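PDB 5O4J: HcgC from Methanococcus maripaludis S2, which catalyses, as a SAM-dependent C-methyltransferase, the methylation of a pyridinol precursor, probably in biosynthesis of the iron-guanylylpyridinol cofactor of [Fe]-hydrogenase. Local coordinates for residues A[49-54]-A[211-216]; A[189-194]-A[243-248]; A[142-147]-A[171-176]. All coordinates share one frame; numbering follows the deposited sequence. Where two conformers were deposited one is given.

Contact 1: residues A[49-54]-A[211-216]; sequences GAYLSG and TVFHEK. With SAH (S-adenosyl-L-homocysteine), chain E.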
loop_
_atom_site.group_PDB
_atom_site.type_symbol
_atom_site.label_atom_id
_atom_site.label_comp_id
_atom_site.label_asym_id
_atom_site.label_seq_id
_atom_site.Cartn_x
_atom_site.Cartn_y
_atom_site.Cartn_z
ATOM N N GLY A 49 16.370 30.051 -7.349
ATOM C CA GLY A 49 16.297 28.614 -7.510
ATOM C C GLY A 49 15.955 28.193 -8.924
ATOM O O GLY A 49 14.785 28.171 -9.306
ATOM N N ALA A 50 16.980 27.870 -9.712
ATOM C CA ALA A 50 16.771 27.515 -11.115
ATOM C C ALA A 50 16.240 26.094 -11.259
ATOM O O ALA A 50 15.403 25.821 -12.125
ATOM C CB ALA A 50 18.074 27.679 -11.896
ATOM N N TYR A 51 16.724 25.179 -10.427
ATOM C CA TYR A 51 16.307 23.789 -10.475
ATOM C C TYR A 51 15.152 23.578 -9.498
ATOM O O TYR A 51 15.180 24.171 -8.414
ATOM C CB TYR A 51 17.497 22.896 -10.128
ATOM C CG TYR A 51 17.161 21.454 -9.823
ATOM C CD1 TYR A 51 16.741 21.079 -8.561
ATOM C CD2 TYR A 51 17.308 20.467 -10.785
ATOM C CE1 TYR A 51 16.446 19.774 -8.265
ATOM C CE2 TYR A 51 17.028 19.149 -10.496
ATOM C CZ TYR A 51 16.592 18.805 -9.235
ATOM O OH TYR A 51 16.309 17.480 -8.951
ATOM N N LEU A 52 14.126 22.787 -9.833
ATOM C CA LEU A 52 13.883 22.164 -11.138
ATOM C C LEU A 52 12.781 22.926 -11.890
ATOM O O LEU A 52 12.797 22.995 -13.111
ATOM C CB LEU A 52 13.495 20.702 -10.943
ATOM C CG LEU A 52 13.136 19.862 -12.160
ATOM C CD1 LEU A 52 14.180 19.992 -13.267
ATOM C CD2 LEU A 52 12.968 18.392 -11.761
ATOM N N SER A 53 11.818 23.489 -11.162
ATOM C CA SER A 53 10.730 24.233 -11.799
ATOM C C SER A 53 11.077 25.691 -12.065
ATOM O O SER A 53 10.344 26.360 -12.810
ATOM C CB SER A 53 9.450 24.177 -10.952
ATOM O OG SER A 53 9.629 23.479 -9.736
ATOM N N GLY A 54 12.146 26.209 -11.452
ATOM C CA GLY A 54 12.464 27.622 -11.586
ATOM C C GLY A 54 12.649 28.072 -13.024
ATOM O O GLY A 54 12.205 29.156 -13.404
ATOM N N THR A 211 23.161 14.006 -10.849
ATOM C CA THR A 211 23.676 14.432 -12.146
ATOM C C THR A 211 23.790 15.950 -12.212
ATOM O O THR A 211 24.754 16.486 -12.766
ATOM C CB THR A 211 22.765 13.915 -13.255
ATOM O OG1 THR A 211 22.537 12.512 -13.059
ATOM C CG2 THR A 211 23.380 14.162 -14.613
ATOM N N VAL A 212 22.829 16.656 -11.619
ATOM C CA VAL A 212 22.828 18.116 -11.662
ATOM C C VAL A 212 23.821 18.697 -10.666
ATOM O O VAL A 212 24.574 19.617 -10.998
ATOM C CB VAL A 212 21.416 18.670 -11.391
ATOM C CG1 VAL A 212 21.453 20.195 -11.357
ATOM C CG2 VAL A 212 20.442 18.200 -12.452
ATOM N N PHE A 213 23.797 18.221 -9.419
ATOM C CA PHE A 213 24.470 18.930 -8.335
ATOM C C PHE A 213 25.797 18.329 -7.913
ATOM O O PHE A 213 26.596 19.036 -7.297
ATOM C CB PHE A 213 23.551 19.017 -7.120
ATOM C CG PHE A 213 22.393 19.898 -7.361
ATOM C CD1 PHE A 213 22.526 21.263 -7.219
ATOM C CD2 PHE A 213 21.189 19.376 -7.825
ATOM C CE1 PHE A 213 21.476 22.099 -7.497
ATOM C CE2 PHE A 213 20.124 20.212 -8.101
ATOM C CZ PHE A 213 20.265 21.575 -7.943
ATOM N N HIS A 214 26.046 17.059 -8.210
ATOM C CA HIS A 214 27.320 16.428 -7.895
ATOM C C HIS A 214 28.200 16.272 -9.125
ATOM O O HIS A 214 29.338 16.737 -9.124
ATOM C CB HIS A 214 27.058 15.076 -7.230
ATOM C CG HIS A 214 26.294 15.188 -5.949
ATOM N ND1 HIS A 214 25.635 14.122 -5.375
ATOM C CD2 HIS A 214 26.073 16.251 -5.137
ATOM C CE1 HIS A 214 25.050 14.522 -4.259
ATOM N NE2 HIS A 214 25.297 15.809 -4.095
ATOM N N GLU A 215 27.665 15.705 -10.206
ATOM C CA GLU A 215 28.393 15.643 -11.472
ATOM C C GLU A 215 28.401 16.978 -12.202
ATOM O O GLU A 215 29.312 17.234 -12.998
ATOM C CB GLU A 215 27.757 14.570 -12.365
ATOM C CG GLU A 215 27.802 13.170 -11.771
ATOM C CD GLU A 215 26.931 12.191 -12.542
ATOM O OE1 GLU A 215 26.560 11.145 -11.972
ATOM O OE2 GLU A 215 26.617 12.475 -13.715
ATOM N N LYS A 216 27.438 17.847 -11.898
ATOM C CA LYS A 216 27.331 19.191 -12.469
ATOM C C LYS A 216 27.260 19.171 -13.994
ATOM O O LYS A 216 27.905 19.963 -14.688
ATOM C CB LYS A 216 28.477 20.072 -11.963
ATOM C CG LYS A 216 28.433 20.242 -10.450
ATOM C CD LYS A 216 29.384 21.321 -9.976
ATOM C CE LYS A 216 29.029 21.778 -8.578
ATOM N NZ LYS A 216 29.192 20.690 -7.585
HETATM N N SAH E . 11.340 23.579 -4.953
HETATM C CA SAH E . 12.102 23.307 -6.209
HETATM C CB SAH E . 13.427 22.630 -5.865
HETATM C CG SAH E . 14.452 23.635 -5.343
HETATM S SD SAH E . 16.040 22.887 -5.075
HETATM C C SAH E . 11.337 22.414 -7.144
HETATM O O SAH E . 11.873 22.083 -8.231
HETATM O OXT SAH E . 10.214 22.034 -6.788
HETATM C "C5'" SAH E . 17.007 24.281 -4.579
HETATM C "C4'" SAH E . 17.457 25.150 -5.748
HETATM O "O4'" SAH E . 17.785 26.451 -5.245
HETATM C "C3'" SAH E . 18.730 24.619 -6.379
HETATM O "O3'" SAH E . 18.814 24.986 -7.766
HETATM C "C2'" SAH E . 19.789 25.302 -5.547
HETATM O "O2'" SAH E . 21.078 25.369 -6.166
HETATM C "C1'" SAH E . 19.193 26.678 -5.362
HETATM N N9 SAH E . 19.621 27.358 -4.130
HETATM C C8 SAH E . 19.801 26.798 -2.913
HETATM N N7 SAH E . 20.161 27.754 -2.020
HETATM C C5 SAH E . 20.186 28.930 -2.678
HETATM C C6 SAH E . 20.475 30.335 -2.332
HETATM N N6 SAH E . 20.821 30.665 -1.067
HETATM N N1 SAH E . 20.389 31.252 -3.315
HETATM C C2 SAH E . 20.039 30.937 -4.571
HETATM N N3 SAH E . 19.766 29.681 -4.963
HETATM C C4 SAH E . 19.825 28.665 -4.067
#
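Phe213 sets the edge of its ring against a face of Tyr51, a T-shaped (edge-to-face) pair joining the end of helix 208-213 to loop 49-54, the cofactor-binding turn after strand 42-48 of this Rossmann-like fold. The ring planes stand at 89°, and the centroids of the Tyr51 and Phe213 rings are 4.9 Å apart. Phe213 CE2 hangs over the centre of the phenol ring, 3.5 Å from Tyr51 CD1. The opposite face of that ring lies on Leu52 CB, across a cis peptide bond. Tyr51 CB points at the helix, and with CG anti to the backbone N (chi1 166°) the ring runs across the end of Phe213 and presents a face to it. Val212 comes in at a slant, its CG2 4.0 Å from Tyr51 CE2, while its CG1 lies above the rim of the Phe213 ring. Ile5 of the second subunit packs on both aromatic residues.

SD of S-adenosyl-L-homocysteine lies at the edge of Tyr51. Two backbone amides grip one carboxylate oxygen: Leu52 N donates to SAH O at 2.9 Å, nearly straight at 162°, and Ser53 N reaches the same SAH O at 3.3 Å. On the ribose side, Phe213 CE1 lies 3.6 Å from SAH O2'.

Contact 2: residues A[189-194]-A[243-248]; sequences CREINE and EEILSK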
loop_
_atom_site.group_PDB
_atom_site.type_symbol
_atom_site.label_atom_id
_atom_site.label_comp_id
_atom_site.label_asym_id
_atom_site.label_seq_id
_atom_site.Cartn_x
_atom_site.Cartn_y
_atom_site.Cartn_z
ATOM N N CYS A 189 3.722 2.508 -10.715
ATOM C CA CYS A 189 4.285 1.165 -10.812
ATOM C C CYS A 189 3.509 0.169 -9.971
ATOM O O CYS A 189 3.279 -0.968 -10.393
ATOM C CB CYS A 189 5.744 1.176 -10.370
ATOM S SG CYS A 189 6.833 1.835 -11.590
ATOM N N ARG A 190 3.121 0.564 -8.765
ATOM C CA ARG A 190 2.463 -0.380 -7.880
ATOM C C ARG A 190 1.105 -0.783 -8.433
ATOM O O ARG A 190 0.732 -1.961 -8.362
ATOM C CB ARG A 190 2.371 0.219 -6.474
ATOM C CG ARG A 190 3.777 0.378 -5.868
ATOM C CD ARG A 190 3.798 0.695 -4.384
ATOM N NE ARG A 190 4.560 1.914 -4.110
ATOM C CZ ARG A 190 4.027 3.111 -3.865
ATOM N NH1 ARG A 190 2.709 3.274 -3.838
ATOM N NH2 ARG A 190 4.818 4.152 -3.635
ATOM N N GLU A 191 0.389 0.158 -9.063
ATOM C CA GLU A 191 -0.892 -0.175 -9.682
ATOM C C GLU A 191 -0.707 -0.954 -10.982
ATOM O O GLU A 191 -1.466 -1.889 -11.262
ATOM C CB GLU A 191 -1.702 1.097 -9.951
ATOM C CG GLU A 191 -3.097 0.793 -10.453
ATOM C CD GLU A 191 -3.964 2.027 -10.678
ATOM O OE1 GLU A 191 -3.595 3.146 -10.250
ATOM O OE2 GLU A 191 -5.035 1.850 -11.286
ATOM N N ILE A 192 0.279 -0.568 -11.798
ATOM C CA ILE A 192 0.542 -1.272 -13.052
ATOM C C ILE A 192 0.893 -2.727 -12.783
ATOM O O ILE A 192 0.484 -3.629 -13.526
ATOM C CB ILE A 192 1.654 -0.548 -13.833
ATOM C CG1 ILE A 192 1.112 0.754 -14.417
ATOM C CG2 ILE A 192 2.262 -1.437 -14.922
ATOM C CD1 ILE A 192 2.175 1.783 -14.724
ATOM N N ASN A 193 1.669 -2.982 -11.726
ATOM C CA ASN A 193 2.077 -4.355 -11.455
ATOM C C ASN A 193 0.878 -5.262 -11.233
ATOM O O ASN A 193 0.958 -6.464 -11.502
ATOM C CB ASN A 193 3.000 -4.412 -10.249
ATOM C CG ASN A 193 3.905 -5.608 -10.302
ATOM O OD1 ASN A 193 4.738 -5.725 -11.194
ATOM N ND2 ASN A 193 3.735 -6.518 -9.358
ATOM N N GLU A 194 -0.236 -4.703 -10.753
ATOM C CA GLU A 194 -1.441 -5.475 -10.488
ATOM C C GLU A 194 -2.294 -5.707 -11.727
ATOM O O GLU A 194 -3.279 -6.447 -11.645
ATOM C CB GLU A 194 -2.252 -4.782 -9.387
ATOM C CG GLU A 194 -1.528 -4.838 -8.056
ATOM C CD GLU A 194 -2.330 -4.297 -6.883
ATOM O OE1 GLU A 194 -3.385 -3.660 -7.090
ATOM O OE2 GLU A 194 -1.883 -4.510 -5.741
ATOM N N GLU A 243 -0.393 3.920 -19.823
ATOM C CA GLU A 243 -0.467 5.372 -19.955
ATOM C C GLU A 243 -1.596 5.952 -19.101
ATOM O O GLU A 243 -1.449 7.034 -18.523
ATOM C CB GLU A 243 -0.661 5.773 -21.419
ATOM C CG GLU A 243 0.365 5.206 -22.431
ATOM C CD GLU A 243 1.812 5.508 -22.075
ATOM O OE1 GLU A 243 2.111 6.669 -21.730
ATOM O OE2 GLU A 243 2.653 4.590 -22.181
ATOM N N GLU A 244 -2.735 5.256 -19.026
ATOM C CA GLU A 244 -3.852 5.767 -18.235
ATOM C C GLU A 244 -3.482 5.887 -16.759
ATOM O O GLU A 244 -3.839 6.876 -16.107
ATOM C CB GLU A 244 -5.081 4.872 -18.403
ATOM C CG GLU A 244 -5.763 4.979 -19.766
ATOM C CD GLU A 244 -6.743 6.138 -19.855
ATOM O OE1 GLU A 244 -7.025 6.594 -20.982
ATOM O OE2 GLU A 244 -7.238 6.591 -18.799
ATOM N N ILE A 245 -2.767 4.902 -16.210
ATOM C CA ILE A 245 -2.397 4.954 -14.801
ATOM C C ILE A 245 -1.414 6.088 -14.542
ATOM O O ILE A 245 -1.527 6.810 -13.545
ATOM C CB ILE A 245 -1.834 3.593 -14.355
ATOM C CG1 ILE A 245 -2.973 2.578 -14.287
ATOM C CG2 ILE A 245 -1.122 3.701 -13.015
ATOM C CD1 ILE A 245 -2.515 1.154 -14.282
ATOM N N LEU A 246 -0.412 6.236 -15.409
ATOM C CA LEU A 246 0.533 7.338 -15.266
ATOM C C LEU A 246 -0.187 8.670 -15.359
ATOM O O LEU A 246 0.033 9.562 -14.539
ATOM C CB LEU A 246 1.612 7.257 -16.344
ATOM C CG LEU A 246 2.792 6.369 -15.995
ATOM C CD1 LEU A 246 3.580 6.065 -17.269
ATOM C CD2 LEU A 246 3.657 7.047 -14.938
ATOM N N SER A 247 -1.046 8.823 -16.377
ATOM C CA SER A 247 -1.753 10.086 -16.561
ATOM C C SER A 247 -2.630 10.409 -15.360
ATOM O O SER A 247 -2.687 11.564 -14.925
ATOM C CB SER A 247 -2.590 10.038 -17.838
ATOM O OG SER A 247 -1.747 10.074 -18.975
ATOM N N LYS A 248 -3.329 9.407 -14.819
ATOM C CA LYS A 248 -4.160 9.634 -13.638
ATOM C C LYS A 248 -3.325 10.122 -12.466
ATOM O O LYS A 248 -3.717 11.054 -11.751
ATOM C CB LYS A 248 -4.903 8.349 -13.273
ATOM C CG LYS A 248 -5.644 8.375 -11.937
ATOM C CD LYS A 248 -6.310 7.029 -11.663
ATOM C CE LYS A 248 -5.300 5.924 -11.347
ATOM N NZ LYS A 248 -5.978 4.609 -11.168
#
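An antiparallel helix pair, formed by the C-terminal part of helix 177-193 and by helix 239-251, meets here through Glu191 and Ile192 on one side and Ile245 and Lys248 on the other. The short segment axes approach to 9.7 Å, and their N-to-C directions differ by 152°. The backbones come nearest at Ile192 CA and Ile245 CA, 7.1 Å apart.

Between them the two isoleucines mesh. Ile192 CG1 touches Ile245 CD1 at 3.7 Å, and the Ile245 CG2 branch also lies against Ile192 CG1, so both branches of Ile245 are used. The CD1 methyl of Ile245 reaches the aliphatic part of Glu191 as well, 3.9 Å from Glu191 CG.

This apolar seam continues into the four-stranded antiparallel sheet: Ile192 also packs on Thr201 of strand 198-203 and on Ile230 and Val232 of strand 230-234, and Leu246 adds a contact with Ile230, so side chains of both helices reach that sheet.

Toward solvent the seam is bordered by a salt bridge. Lys248 NZ donates to both carboxylate oxygens, at 2.9 Å from Glu191 OE1 and 2.9 Å from Glu191 OE2, each accepting through its syn lone pair, so the ammonium group sits in the fork of the carboxylate. The two side chains cross at about a right angle: Glu191 is extended, whereas Lys248 bends at chi3 (70°) to bring NZ into the fork. The same carboxylate also lies against the side chain of Ile245, one turn before Lys248, with Glu191 OE2 3.7 Å from Ile245 CG1.

Contact 3: residues A[142-147]-A[171-176]; sequences KGISKI and FSKTSG. With PJL ((3~{E})-3-[(~{E})-3-oxidanylprop-2-enoyl]iminopropanoic acid), chain H.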
loop_
_atom_site.group_PDB
_atom_site.type_symbol
_atom_site.label_atom_id
_atom_site.label_comp_id
_atom_site.label_asym_id
_atom_site.label_seq_id
_atom_site.Cartn_x
_atom_site.Cartn_y
_atom_site.Cartn_z
ATOM N N LYS A 142 7.854 15.026 10.631
ATOM C CA LYS A 142 8.414 15.880 11.676
ATOM C C LYS A 142 9.781 16.424 11.286
ATOM O O LYS A 142 10.060 17.613 11.484
ATOM C CB LYS A 142 8.505 15.104 12.987
ATOM C CG LYS A 142 7.155 14.742 13.581
ATOM C CD LYS A 142 7.306 13.928 14.859
ATOM C CE LYS A 142 5.973 13.714 15.559
ATOM N NZ LYS A 142 5.666 12.271 15.765
ATOM N N GLY A 143 10.648 15.574 10.725
ATOM C CA GLY A 143 11.997 16.012 10.397
ATOM C C GLY A 143 12.014 17.133 9.375
ATOM O O GLY A 143 12.782 18.095 9.496
ATOM N N ILE A 144 11.161 17.031 8.356
ATOM C CA ILE A 144 11.084 18.085 7.351
ATOM C C ILE A 144 10.446 19.338 7.935
ATOM O O ILE A 144 10.883 20.460 7.644
ATOM C CB ILE A 144 10.324 17.566 6.119
ATOM C CG1 ILE A 144 11.182 16.503 5.424
ATOM C CG2 ILE A 144 9.958 18.698 5.168
ATOM C CD1 ILE A 144 10.438 15.687 4.388
ATOM N N SER A 145 9.400 19.176 8.749
ATOM C CA SER A 145 8.778 20.332 9.387
ATOM C C SER A 145 9.787 21.102 10.227
ATOM O O SER A 145 9.753 22.339 10.272
ATOM C CB SER A 145 7.604 19.891 10.261
ATOM O OG SER A 145 6.474 19.575 9.468
ATOM N N LYS A 146 10.684 20.388 10.907
ATOM C CA LYS A 146 11.621 21.035 11.831
ATOM C C LYS A 146 12.652 21.886 11.096
ATOM O O LYS A 146 13.114 22.903 11.629
ATOM C CB LYS A 146 12.325 19.969 12.675
ATOM C CG LYS A 146 13.223 20.508 13.776
ATOM C CD LYS A 146 14.013 19.387 14.446
ATOM C CE LYS A 146 15.478 19.764 14.651
ATOM N NZ LYS A 146 15.650 21.065 15.354
ATOM N N ILE A 147 13.049 21.482 9.889
ATOM C CA ILE A 147 14.077 22.219 9.157
ATOM C C ILE A 147 13.486 23.296 8.266
ATOM O O ILE A 147 14.229 24.169 7.792
ATOM C CB ILE A 147 14.952 21.266 8.319
ATOM C CG1 ILE A 147 16.235 21.976 7.882
ATOM C CG2 ILE A 147 14.199 20.742 7.096
ATOM C CD1 ILE A 147 17.404 21.045 7.700
ATOM N N PHE A 171 0.219 10.367 -0.593
ATOM C CA PHE A 171 1.217 10.930 0.314
ATOM C C PHE A 171 2.520 11.246 -0.418
ATOM O O PHE A 171 3.110 10.368 -1.055
ATOM C CB PHE A 171 1.508 9.963 1.463
ATOM C CG PHE A 171 2.377 10.563 2.539
ATOM C CD1 PHE A 171 3.753 10.611 2.384
ATOM C CD2 PHE A 171 1.828 11.089 3.688
ATOM C CE1 PHE A 171 4.559 11.163 3.356
ATOM C CE2 PHE A 171 2.628 11.650 4.660
ATOM C CZ PHE A 171 3.997 11.693 4.493
ATOM N N SER A 172 3.014 12.473 -0.242
ATOM C CA SER A 172 4.336 12.879 -0.689
ATOM C C SER A 172 4.990 13.707 0.401
ATOM O O SER A 172 4.321 14.499 1.068
ATOM C CB SER A 172 4.278 13.687 -1.996
ATOM O OG SER A 172 4.100 12.823 -3.118
ATOM N N LYS A 173 6.302 13.520 0.575
ATOM C CA LYS A 173 7.006 14.158 1.687
ATOM C C LYS A 173 7.295 15.628 1.425
ATOM O O LYS A 173 7.439 16.406 2.377
ATOM C CB LYS A 173 8.311 13.413 1.968
ATOM C CG LYS A 173 8.130 12.069 2.634
ATOM C CD LYS A 173 7.737 12.235 4.082
ATOM C CE LYS A 173 7.903 10.939 4.851
ATOM N NZ LYS A 173 9.335 10.768 5.201
ATOM N N THR A 174 7.423 16.025 0.164
ATOM C CA THR A 174 7.688 17.411 -0.174
ATOM C C THR A 174 6.860 17.768 -1.398
ATOM O O THR A 174 6.259 16.909 -2.052
ATOM C CB THR A 174 9.174 17.727 -0.460
ATOM O OG1 THR A 174 9.490 17.445 -1.828
ATOM C CG2 THR A 174 10.124 16.963 0.462
ATOM N N SER A 175 6.865 19.059 -1.692
ATOM C CA SER A 175 6.272 19.642 -2.885
ATOM C C SER A 175 7.272 19.788 -4.014
ATOM O O SER A 175 6.939 20.394 -5.043
ATOM C CB SER A 175 5.728 21.023 -2.540
ATOM O OG SER A 175 6.798 21.803 -2.040
ATOM N N GLY A 176 8.503 19.325 -3.811
ATOM C CA GLY A 176 9.521 19.488 -4.835
ATOM C C GLY A 176 9.137 18.749 -6.103
ATOM O O GLY A 176 8.549 17.665 -6.065
HETATM O O14 PJL H . 13.817 18.526 -5.019
HETATM C C12 PJL H . 13.065 17.841 -4.259
HETATM O O13 PJL H . 11.991 17.320 -4.620
HETATM C C10 PJL H . 13.403 17.582 -2.806
HETATM C C4 PJL H . 14.087 18.744 -2.138
HETATM N N5 PJL H . 15.332 18.918 -2.225
HETATM C C6 PJL H . 15.986 19.933 -1.626
HETATM O O8 PJL H . 17.155 19.816 -1.290
HETATM C C7 PJL H . 15.317 21.226 -1.338
HETATM C C2 PJL H . 14.037 21.428 -1.634
HETATM O O1 PJL H . 13.405 22.551 -1.386
#
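One methyl group carries most of this buried contact: Ile144 CD1 makes the closest contacts from helix 142-147 to Lys173 and Thr174, and one of its partners is a backbone oxygen. Segment 171-176 is the loop between strand 159-167 and helix 177-193 of the Rossmann-like domain, with Gly176 at the N-cap of that helix. Ile144 CD1 lies 3.9 Å from Lys173 CB and 4.1 Å from Thr174 CG2, a small apolar patch. The same Ile144 CD1 is 3.7 Å from Lys173 O, a van der Waals contact of methyl with carbonyl. With CG1 anti to the carbonyl carbon (chi1 -69°) and chi2 extended (167°), CD1 ends up against the loop. Val198 of the second subunit also packs on Ile144.

The polar ends are bound elsewhere. Lys173 NZ forms a salt bridge with Asp141, whose other carboxylate oxygen accepts from Ile144 N. The same NZ is hydrogen-bonded to backbone carbonyls of Asn193, Leu195 and Val198, all of the second subunit.

Thr174 OG1 closes an ST turn by accepting from Gly176 N at 2.9 Å (156°), and is hydrogen-bonded to Thr179 OG1, which in turn binds PJL. A valine at Thr174 would probably forfeit the ST turn and leave Gly176 N and Thr179 OG1 without this partner. PJL O13 sits 3.3 Å from Gly176 CA.

Contacts 1 and 3 are buried and border the ligand site, their nearest atoms about 6 Å apart, whereas contact 2 lies farther from the chain centre and is partly exposed. Helix 177-193 ties the three together: it starts right after Gly176 of contact 3, its Thr177 side chain is hydrogen-bonded to Ser53 of contact 1, and its C-terminal part forms one side of contact 2. The chemistry follows position. Contact 1 pairs aromatic rings beside SAH, contact 3 is a small aliphatic contact whose polar side-chain ends find partners elsewhere, including the second subunit, and contact 2 adds a salt bridge at its solvent edge. Contacts 2 and 3 also meet between subunits, through Asn193 and Lys173 of different chains.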